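Local atomic coordinates of acetylxylan esterase / glucomannan deacetylase (Cellvibrio japonicus, PDB entry 2W9X), a protein that removes acetyl groups from plant cell wall polysaccharides, deacetylating both xylan and glucomannan with a large preference for glucomannan. Residues Pro27-Ile32 and Ala133-Leu138; Tyr56-Phe61 and Arg108-Lys113. One frame throughout, in Å; residues are numbered along the deposited sequence.

Contact 1: Pro27-Ile32 and Ala133-Leu138; sequences PLPLHI and AKPLAL
Leu138 reaches Pro29, Leu30 and His31 because its CG stands beside the backbone N (chi1 -87°), while Leu28, with CG likewise beside its own N (chi1 -83°), swings CD2 toward Pro135. The methyls of Leu138 are split between two carbonyls: CD1 lies 3.7 Å from Pro29 O, and CD2 packs over the next peptide, 3.5 Å from Leu30 O. Its CG also meets the CB of His31 at 4.2 Å. At the other end the side chains of Pro29 and Pro135 cross at about a right angle, with Pro29 CG 3.6 Å from Pro135 CB. Leu28 CD2 closes in on the same ring, 4.1 Å from Pro135 CG. All of these are apolar or van der Waals contacts. The two backbones run nearly parallel, 4° apart, but their CA atoms stay 6.5 Å apart at Leu28 and Pro135, too far for a paired ladder. Each segment instead makes backbone hydrogen bonds to strand 56-62, His31 with Glu58 and Leu136 with Ala60, so the pair lies along one edge of that strand. His31 NE2 is hydrogen-bonded to Asp191 OD1, and Leu30 turns to Phe124 and Phe127 of strand 122-128.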
ATOM      1  N   PRO B  27      40.765 -20.816  -9.173  1.00 46.88           N
ATOM      2  CA  PRO B  27      39.448 -20.169  -9.135  1.00 46.90           C
ATOM      3  C   PRO B  27      39.498 -18.774  -8.495  1.00 46.66           C
ATOM      4  O   PRO B  27      40.243 -18.559  -7.539  1.00 46.88           O
ATOM      5  CB  PRO B  27      38.611 -21.126  -8.279  1.00 46.68           C
ATOM      6  CG  PRO B  27      39.592 -21.766  -7.364  1.00 47.16           C
ATOM      7  CD  PRO B  27      40.939 -21.770  -8.058  1.00 47.12           C
ATOM      8  N   LEU B  28      38.713 -17.844  -9.034  1.00 46.37           N
ATOM      9  CA  LEU B  28      38.611 -16.477  -8.508  1.00 45.89           C
ATOM     10  C   LEU B  28      37.544 -16.360  -7.411  1.00 45.68           C
ATOM     11  O   LEU B  28      36.605 -17.160  -7.380  1.00 45.44           O
ATOM     12  CB  LEU B  28      38.259 -15.503  -9.643  1.00 45.73           C
ATOM     13  CG  LEU B  28      39.369 -14.956 -10.540  1.00 44.99           C
ATOM     14  CD1 LEU B  28      38.771 -14.324 -11.797  1.00 44.93           C
ATOM     15  CD2 LEU B  28      40.246 -13.957  -9.782  1.00 43.88           C
ATOM     16  N   PRO B  29      37.699 -15.382  -6.489  1.00 45.51           N
ATOM     17  CA  PRO B  29      36.573 -15.023  -5.613  1.00 45.25           C
ATOM     18  C   PRO B  29      35.366 -14.567  -6.424  1.00 44.87           C
ATOM     19  O   PRO B  29      35.514 -13.828  -7.404  1.00 44.64           O
ATOM     20  CB  PRO B  29      37.112 -13.854  -4.772  1.00 45.27           C
ATOM     21  CG  PRO B  29      38.386 -13.427  -5.436  1.00 46.06           C
ATOM     22  CD  PRO B  29      38.918 -14.616  -6.169  1.00 45.59           C
ATOM     23  N   LEU B  30      34.184 -15.018  -6.011  1.00 44.56           N
ATOM     24  CA  LEU B  30      32.962 -14.736  -6.734  1.00 44.05           C
ATOM     25  C   LEU B  30      31.844 -14.312  -5.785  1.00 43.93           C
ATOM     26  O   LEU B  30      31.944 -14.498  -4.560  1.00 43.56           O
ATOM     27  CB  LEU B  30      32.567 -15.945  -7.604  1.00 44.11           C
ATOM     28  CG  LEU B  30      31.497 -16.992  -7.265  1.00 43.76           C
ATOM     29  CD1 LEU B  30      31.646 -18.147  -8.238  1.00 44.15           C
ATOM     30  CD2 LEU B  30      31.546 -17.496  -5.843  1.00 44.92           C
ATOM     31  N   HIS B  31      30.808 -13.717  -6.373  1.00 43.23           N
ATOM     32  CA  HIS B  31      29.598 -13.286  -5.686  1.00 43.08           C
ATOM     33  C   HIS B  31      28.414 -14.011  -6.320  1.00 42.74           C
ATOM     34  O   HIS B  31      28.355 -14.151  -7.542  1.00 42.98           O
ATOM     35  CB  HIS B  31      29.431 -11.769  -5.837  1.00 43.26           C
ATOM     36  CG  HIS B  31      28.086 -11.254  -5.418  1.00 42.70           C
ATOM     37  ND1 HIS B  31      27.736 -11.071  -4.097  1.00 43.24           N
ATOM     38  CD2 HIS B  31      27.009 -10.883  -6.145  1.00 42.28           C
ATOM     39  CE1 HIS B  31      26.502 -10.601  -4.029  1.00 42.08           C
ATOM     40  NE2 HIS B  31      26.036 -10.482  -5.259  1.00 42.11           N
ATOM     41  N   ILE B  32      27.490 -14.474  -5.484  1.00 42.35           N
ATOM     42  CA  ILE B  32      26.332 -15.252  -5.940  1.00 41.93           C
ATOM     43  C   ILE B  32      25.023 -14.509  -5.711  1.00 41.27           C
ATOM     44  O   ILE B  32      24.760 -14.007  -4.614  1.00 41.14           O
ATOM     45  CB  ILE B  32      26.232 -16.629  -5.225  1.00 42.16           C
ATOM     46  CG1 ILE B  32      27.506 -17.445  -5.423  1.00 42.32           C
ATOM     47  CG2 ILE B  32      24.998 -17.404  -5.712  1.00 42.23           C
ATOM     48  CD1 ILE B  32      27.980 -18.169  -4.152  1.00 43.46           C
ATOM     49  N   ALA B 133      46.938 -13.303 -12.209  1.00 43.37           N
ATOM     50  CA  ALA B 133      45.837 -12.323 -12.197  1.00 43.49           C
ATOM     51  C   ALA B 133      45.453 -11.842 -10.794  1.00 43.45           C
ATOM     52  O   ALA B 133      45.500 -12.616  -9.825  1.00 43.60           O
ATOM     53  CB  ALA B 133      44.615 -12.891 -12.906  1.00 42.98           C
ATOM     54  N   LYS B 134      45.066 -10.563 -10.700  1.00 43.22           N
ATOM     55  CA  LYS B 134      44.704  -9.957  -9.421  1.00 42.91           C
ATOM     56  C   LYS B 134      43.188  -9.952  -9.212  1.00 42.84           C
ATOM     57  O   LYS B 134      42.452  -9.327  -9.982  1.00 42.44           O
ATOM     58  CB  LYS B 134      45.275  -8.538  -9.300  1.00 42.94           C
ATOM     59  N   PRO B 135      42.713 -10.664  -8.172  1.00 42.68           N
ATOM     60  CA  PRO B 135      41.306 -10.559  -7.799  1.00 42.58           C
ATOM     61  C   PRO B 135      40.951  -9.105  -7.488  1.00 42.54           C
ATOM     62  O   PRO B 135      41.750  -8.391  -6.874  1.00 42.36           O
ATOM     63  CB  PRO B 135      41.212 -11.416  -6.533  1.00 42.51           C
ATOM     64  CG  PRO B 135      42.356 -12.367  -6.628  1.00 43.11           C
ATOM     65  CD  PRO B 135      43.450 -11.599  -7.302  1.00 42.76           C
ATOM     66  N   LEU B 136      39.775  -8.666  -7.931  1.00 42.35           N
ATOM     67  CA  LEU B 136      39.321  -7.304  -7.662  1.00 42.37           C
ATOM     68  C   LEU B 136      38.018  -7.293  -6.857  1.00 42.85           C
ATOM     69  O   LEU B 136      37.364  -8.334  -6.679  1.00 42.71           O
ATOM     70  CB  LEU B 136      39.175  -6.495  -8.964  1.00 41.96           C
ATOM     71  CG  LEU B 136      40.392  -6.209  -9.863  1.00 41.78           C
ATOM     72  CD1 LEU B 136      39.981  -5.334 -11.041  1.00 40.07           C
ATOM     73  CD2 LEU B 136      41.561  -5.571  -9.102  1.00 39.84           C
ATOM     74  N   ALA B 137      37.658  -6.107  -6.370  1.00 43.19           N
ATOM     75  CA  ALA B 137      36.479  -5.929  -5.537  1.00 43.56           C
ATOM     76  C   ALA B 137      35.223  -6.459  -6.222  1.00 43.83           C
ATOM     77  O   ALA B 137      34.905  -6.093  -7.362  1.00 44.24           O
ATOM     78  CB  ALA B 137      36.308  -4.458  -5.139  1.00 43.42           C
ATOM     79  N   LEU B 138      34.534  -7.351  -5.519  1.00 43.88           N
ATOM     80  CA  LEU B 138      33.215  -7.826  -5.923  1.00 43.68           C
ATOM     81  C   LEU B 138      32.175  -6.777  -5.537  1.00 43.40           C
ATOM     82  O   LEU B 138      32.481  -5.873  -4.757  1.00 43.20           O
ATOM     83  CB  LEU B 138      32.917  -9.163  -5.238  1.00 43.93           C
ATOM     84  CG  LEU B 138      33.389 -10.467  -5.889  1.00 44.06           C
ATOM     85  CD1 LEU B 138      34.611 -10.279  -6.762  1.00 44.60           C
ATOM     86  CD2 LEU B 138      33.672 -11.490  -4.802  1.00 45.48           C
TER

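Contact 2: Tyr56-Phe61 and Arg108-Lys113; sequences YFETAF and RVRLEK
Strands 56-61 and 108-113 run antiparallel, their axes 172° apart in direction and 4.7 Å apart at closest approach, with two hydrogen-bonded pairs, Phe57 with Leu111 and Thr59 with Val109. Both pairs close complete two-bond rings: Leu111 N to Phe57 O measures 2.8 Å, and Thr59 N to Val109 O 2.9 Å. On the face of Tyr56, Glu58, Arg110 and Glu112, Arg110 extends fully, CG anti to the backbone N (chi1 -176°), and lays its guanidinium flat on the Tyr56 ring. The planes differ by 23°, CZ is 4.0 Å from the ring centroid, and NH2 sits over the ring centre: a cation-pi stack. Two carboxylates hold the guanidinium from its rim. Glu112 OE2 forms a salt bridge with NE through its anti lone pair, modelled rather short at 2.5 Å; Glu58 OE1 receives a weak, bent bond from NH1 at 2.8 Å. Arg141 forms a salt bridge with Glu58, and Arg78 and Lys186 with Glu112, so the buried acids are probably kept ionised. Tyr56 OH is hydrogen-bonded to Asp191 OD1 and Tyr192 N, and Arg110 NH2 to Tyr192 OH. The other face is mostly apolar: Phe57 CD2 meets Leu111 CD2 at 3.9 Å, Val109 CG2 lies at the edge of the Phe61 ring, and Thr59 packs CG2 beside Val109 CB while OG1 bonds to Pro29 O. This face packs on Phe124 and Phe127 of strand 122-128 in the five-stranded sheet, as in a beta-sandwich, consistent with the CE2 N-terminal domain; the polar face is buried toward the hydrolase part.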
ATOM      1  N   TYR B  56      22.585 -15.902 -10.588  1.00 39.49           N
ATOM      2  CA  TYR B  56      23.752 -15.275 -11.228  1.00 39.18           C
ATOM      3  C   TYR B  56      25.038 -15.374 -10.411  1.00 39.07           C
ATOM      4  O   TYR B  56      25.002 -15.515  -9.180  1.00 39.49           O
ATOM      5  CB  TYR B  56      23.473 -13.811 -11.621  1.00 38.66           C
ATOM      6  CG  TYR B  56      23.083 -12.888 -10.486  1.00 38.86           C
ATOM      7  CD1 TYR B  56      24.052 -12.155  -9.794  1.00 38.85           C
ATOM      8  CD2 TYR B  56      21.740 -12.731 -10.119  1.00 38.01           C
ATOM      9  CE1 TYR B  56      23.698 -11.298  -8.753  1.00 39.16           C
ATOM     10  CE2 TYR B  56      21.373 -11.876  -9.081  1.00 38.52           C
ATOM     11  CZ  TYR B  56      22.355 -11.159  -8.403  1.00 39.87           C
ATOM     12  OH  TYR B  56      22.001 -10.306  -7.385  1.00 38.20           O
ATOM     13  N   PHE B  57      26.164 -15.295 -11.118  1.00 39.02           N
ATOM     14  CA  PHE B  57      27.508 -15.329 -10.529  1.00 39.08           C
ATOM     15  C   PHE B  57      28.340 -14.177 -11.096  1.00 38.92           C
ATOM     16  O   PHE B  57      28.336 -13.940 -12.320  1.00 39.27           O
ATOM     17  CB  PHE B  57      28.199 -16.661 -10.837  1.00 38.93           C
ATOM     18  CG  PHE B  57      27.406 -17.871 -10.420  1.00 39.21           C
ATOM     19  CD1 PHE B  57      27.594 -18.444  -9.157  1.00 39.99           C
ATOM     20  CD2 PHE B  57      26.489 -18.452 -11.288  1.00 39.54           C
ATOM     21  CE1 PHE B  57      26.864 -19.559  -8.771  1.00 38.95           C
ATOM     22  CE2 PHE B  57      25.752 -19.574 -10.902  1.00 39.12           C
ATOM     23  CZ  PHE B  57      25.940 -20.126  -9.646  1.00 37.70           C
ATOM     24  N   GLU B  58      29.033 -13.457 -10.213  1.00 38.08           N
ATOM     25  CA  GLU B  58      29.840 -12.307 -10.614  1.00 37.61           C
ATOM     26  C   GLU B  58      31.276 -12.450 -10.151  1.00 37.36           C
ATOM     27  O   GLU B  58      31.542 -13.035  -9.088  1.00 36.76           O
ATOM     28  CB  GLU B  58      29.263 -10.999 -10.083  1.00 37.17           C
ATOM     29  CG  GLU B  58      27.988 -10.560 -10.797  1.00 39.17           C
ATOM     30  CD  GLU B  58      27.297  -9.418 -10.102  1.00 39.15           C
ATOM     31  OE1 GLU B  58      27.192  -8.346 -10.721  1.00 40.08           O
ATOM     32  OE2 GLU B  58      26.860  -9.580  -8.938  1.00 41.41           O
ATOM     33  N   THR B  59      32.193 -11.922 -10.961  1.00 37.08           N
ATOM     34  CA  THR B  59      33.606 -11.818 -10.580  1.00 36.23           C
ATOM     35  C   THR B  59      34.295 -10.592 -11.198  1.00 36.83           C
ATOM     36  O   THR B  59      33.753  -9.958 -12.115  1.00 36.76           O
ATOM     37  CB  THR B  59      34.395 -13.119 -10.865  1.00 36.21           C
ATOM     38  OG1 THR B  59      35.608 -13.094 -10.115  1.00 34.27           O
ATOM     39  CG2 THR B  59      34.727 -13.283 -12.347  1.00 35.57           C
ATOM     40  N   ALA B  60      35.492 -10.278 -10.691  1.00 37.03           N
ATOM     41  CA  ALA B  60      36.258  -9.112 -11.115  1.00 37.25           C
ATOM     42  C   ALA B  60      37.744  -9.396 -10.964  1.00 37.96           C
ATOM     43  O   ALA B  60      38.177  -9.971  -9.954  1.00 37.76           O
ATOM     44  CB  ALA B  60      35.862  -7.878 -10.300  1.00 36.89           C
ATOM     45  N   PHE B  61      38.524  -8.992 -11.966  1.00 38.65           N
ATOM     46  CA  PHE B  61      39.968  -9.260 -11.973  1.00 39.26           C
ATOM     47  C   PHE B  61      40.741  -8.383 -12.954  1.00 39.83           C
ATOM     48  O   PHE B  61      40.194  -7.916 -13.958  1.00 40.20           O
ATOM     49  CB  PHE B  61      40.236 -10.736 -12.293  1.00 39.01           C
ATOM     50  CG  PHE B  61      39.857 -11.130 -13.692  1.00 39.31           C
ATOM     51  CD1 PHE B  61      38.522 -11.337 -14.038  1.00 38.61           C
ATOM     52  CD2 PHE B  61      40.834 -11.294 -14.665  1.00 39.13           C
ATOM     53  CE1 PHE B  61      38.170 -11.695 -15.334  1.00 39.46           C
ATOM     54  CE2 PHE B  61      40.493 -11.653 -15.966  1.00 39.88           C
ATOM     55  CZ  PHE B  61      39.158 -11.855 -16.302  1.00 39.22           C
ATOM     56  N   ARG B 108      35.044  -6.834 -15.206  1.00 44.52           N
ATOM     57  CA  ARG B 108      33.896  -7.313 -14.428  1.00 44.79           C
ATOM     58  C   ARG B 108      33.116  -8.304 -15.287  1.00 43.97           C
ATOM     59  O   ARG B 108      32.848  -8.026 -16.458  1.00 44.36           O
ATOM     60  CB  ARG B 108      32.993  -6.149 -13.976  1.00 44.85           C
ATOM     61  CG  ARG B 108      33.650  -5.243 -12.926  1.00 45.96           C
ATOM     62  CD  ARG B 108      32.695  -4.256 -12.272  1.00 46.50           C
ATOM     63  NE  ARG B 108      32.378  -3.109 -13.127  1.00 50.70           N
ATOM     64  CZ  ARG B 108      31.182  -2.877 -13.672  1.00 52.85           C
ATOM     65  NH1 ARG B 108      30.164  -3.711 -13.466  1.00 53.02           N
ATOM     66  NH2 ARG B 108      31.002  -1.802 -14.431  1.00 53.68           N
ATOM     67  N   VAL B 109      32.782  -9.466 -14.719  1.00 42.87           N
ATOM     68  CA  VAL B 109      32.077 -10.524 -15.459  1.00 41.69           C
ATOM     69  C   VAL B 109      30.855 -11.048 -14.689  1.00 41.12           C
ATOM     70  O   VAL B 109      30.973 -11.453 -13.535  1.00 40.58           O
ATOM     71  CB  VAL B 109      33.015 -11.701 -15.818  1.00 41.77           C
ATOM     72  CG1 VAL B 109      32.255 -12.803 -16.540  1.00 41.09           C
ATOM     73  CG2 VAL B 109      34.197 -11.225 -16.669  1.00 41.63           C
ATOM     74  N   ARG B 110      29.699 -11.050 -15.355  1.00 40.34           N
ATOM     75  CA  ARG B 110      28.429 -11.500 -14.777  1.00 39.87           C
ATOM     76  C   ARG B 110      27.812 -12.605 -15.641  1.00 39.79           C
ATOM     77  O   ARG B 110      27.555 -12.397 -16.829  1.00 39.81           O
ATOM     78  CB  ARG B 110      27.464 -10.309 -14.674  1.00 40.13           C
ATOM     79  CG  ARG B 110      26.121 -10.597 -14.000  1.00 39.84           C
ATOM     80  CD  ARG B 110      25.305  -9.323 -13.882  1.00 39.42           C
ATOM     81  NE  ARG B 110      23.980  -9.562 -13.313  1.00 38.38           N
ATOM     82  CZ  ARG B 110      23.603  -9.215 -12.086  1.00 38.08           C
ATOM     83  NH1 ARG B 110      24.440  -8.601 -11.259  1.00 37.34           N
ATOM     84  NH2 ARG B 110      22.365  -9.472 -11.686  1.00 38.74           N
ATOM     85  N   LEU B 111      27.602 -13.778 -15.046  1.00 39.19           N
ATOM     86  CA  LEU B 111      26.942 -14.895 -15.722  1.00 38.57           C
ATOM     87  C   LEU B 111      25.517 -15.008 -15.181  1.00 38.72           C
ATOM     88  O   LEU B 111      25.324 -15.005 -13.955  1.00 37.81           O
ATOM     89  CB  LEU B 111      27.713 -16.197 -15.466  1.00 38.54           C
ATOM     90  CG  LEU B 111      27.056 -17.546 -15.796  1.00 38.80           C
ATOM     91  CD1 LEU B 111      27.099 -17.847 -17.291  1.00 38.85           C
ATOM     92  CD2 LEU B 111      27.697 -18.686 -14.990  1.00 37.68           C
ATOM     93  N   GLU B 112      24.526 -15.097 -16.078  1.00 38.73           N
ATOM     94  CA  GLU B 112      23.115 -15.182 -15.656  1.00 39.10           C
ATOM     95  C   GLU B 112      22.368 -16.371 -16.255  1.00 38.75           C
ATOM     96  O   GLU B 112      22.413 -16.603 -17.459  1.00 38.32           O
ATOM     97  CB  GLU B 112      22.351 -13.890 -16.018  1.00 39.39           C
ATOM     98  CG  GLU B 112      22.903 -12.613 -15.371  1.00 39.76           C
ATOM     99  CD  GLU B 112      22.224 -11.338 -15.832  1.00 39.92           C
ATOM    100  OE1 GLU B 112      21.540 -11.317 -16.886  1.00 40.87           O
ATOM    101  OE2 GLU B 112      22.383 -10.329 -15.121  1.00 40.77           O
ATOM    102  N   LYS B 113      21.656 -17.104 -15.404  1.00 38.63           N
ATOM    103  CA  LYS B 113      20.688 -18.114 -15.840  1.00 38.28           C
ATOM    104  C   LYS B 113      19.438 -17.415 -16.417  1.00 38.09           C
ATOM    105  O   LYS B 113      18.932 -16.444 -15.846  1.00 38.06           O
ATOM    106  CB  LYS B 113      20.329 -19.020 -14.659  1.00 38.93           C
ATOM    107  CG  LYS B 113      19.220 -20.037 -14.873  1.00 39.73           C
ATOM    108  CD  LYS B 113      18.624 -20.375 -13.507  1.00 41.66           C
ATOM    109  CE  LYS B 113      18.275 -21.839 -13.343  1.00 42.87           C
ATOM    110  NZ  LYS B 113      16.987 -22.200 -13.964  1.00 42.44           N
TER

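The centres of contacts 1 and 2 lie about 9 Å apart. Strand 56-62, half of contact 2, is the neighbour in the sheet of both 31-33 and 134-135 of contact 1. Along the chain, contact 2 is nested inside contact 1: 27-32 comes first, then 56-61, 108-113 and finally 133-138. By this nesting contact 1 brings the two ends of the N-terminal region together at the margin of the sheet whose interior contact 2 builds. Hydrogen bonds join them, Pro29 O with Thr59 OG1 and His31 O with Glu58 N, each 2.8 Å. Both lie away from the annotated catalytic sites, yet both reach strand 191-196 of the SGNH-type hydrolase domain through the same carboxylate oxygen.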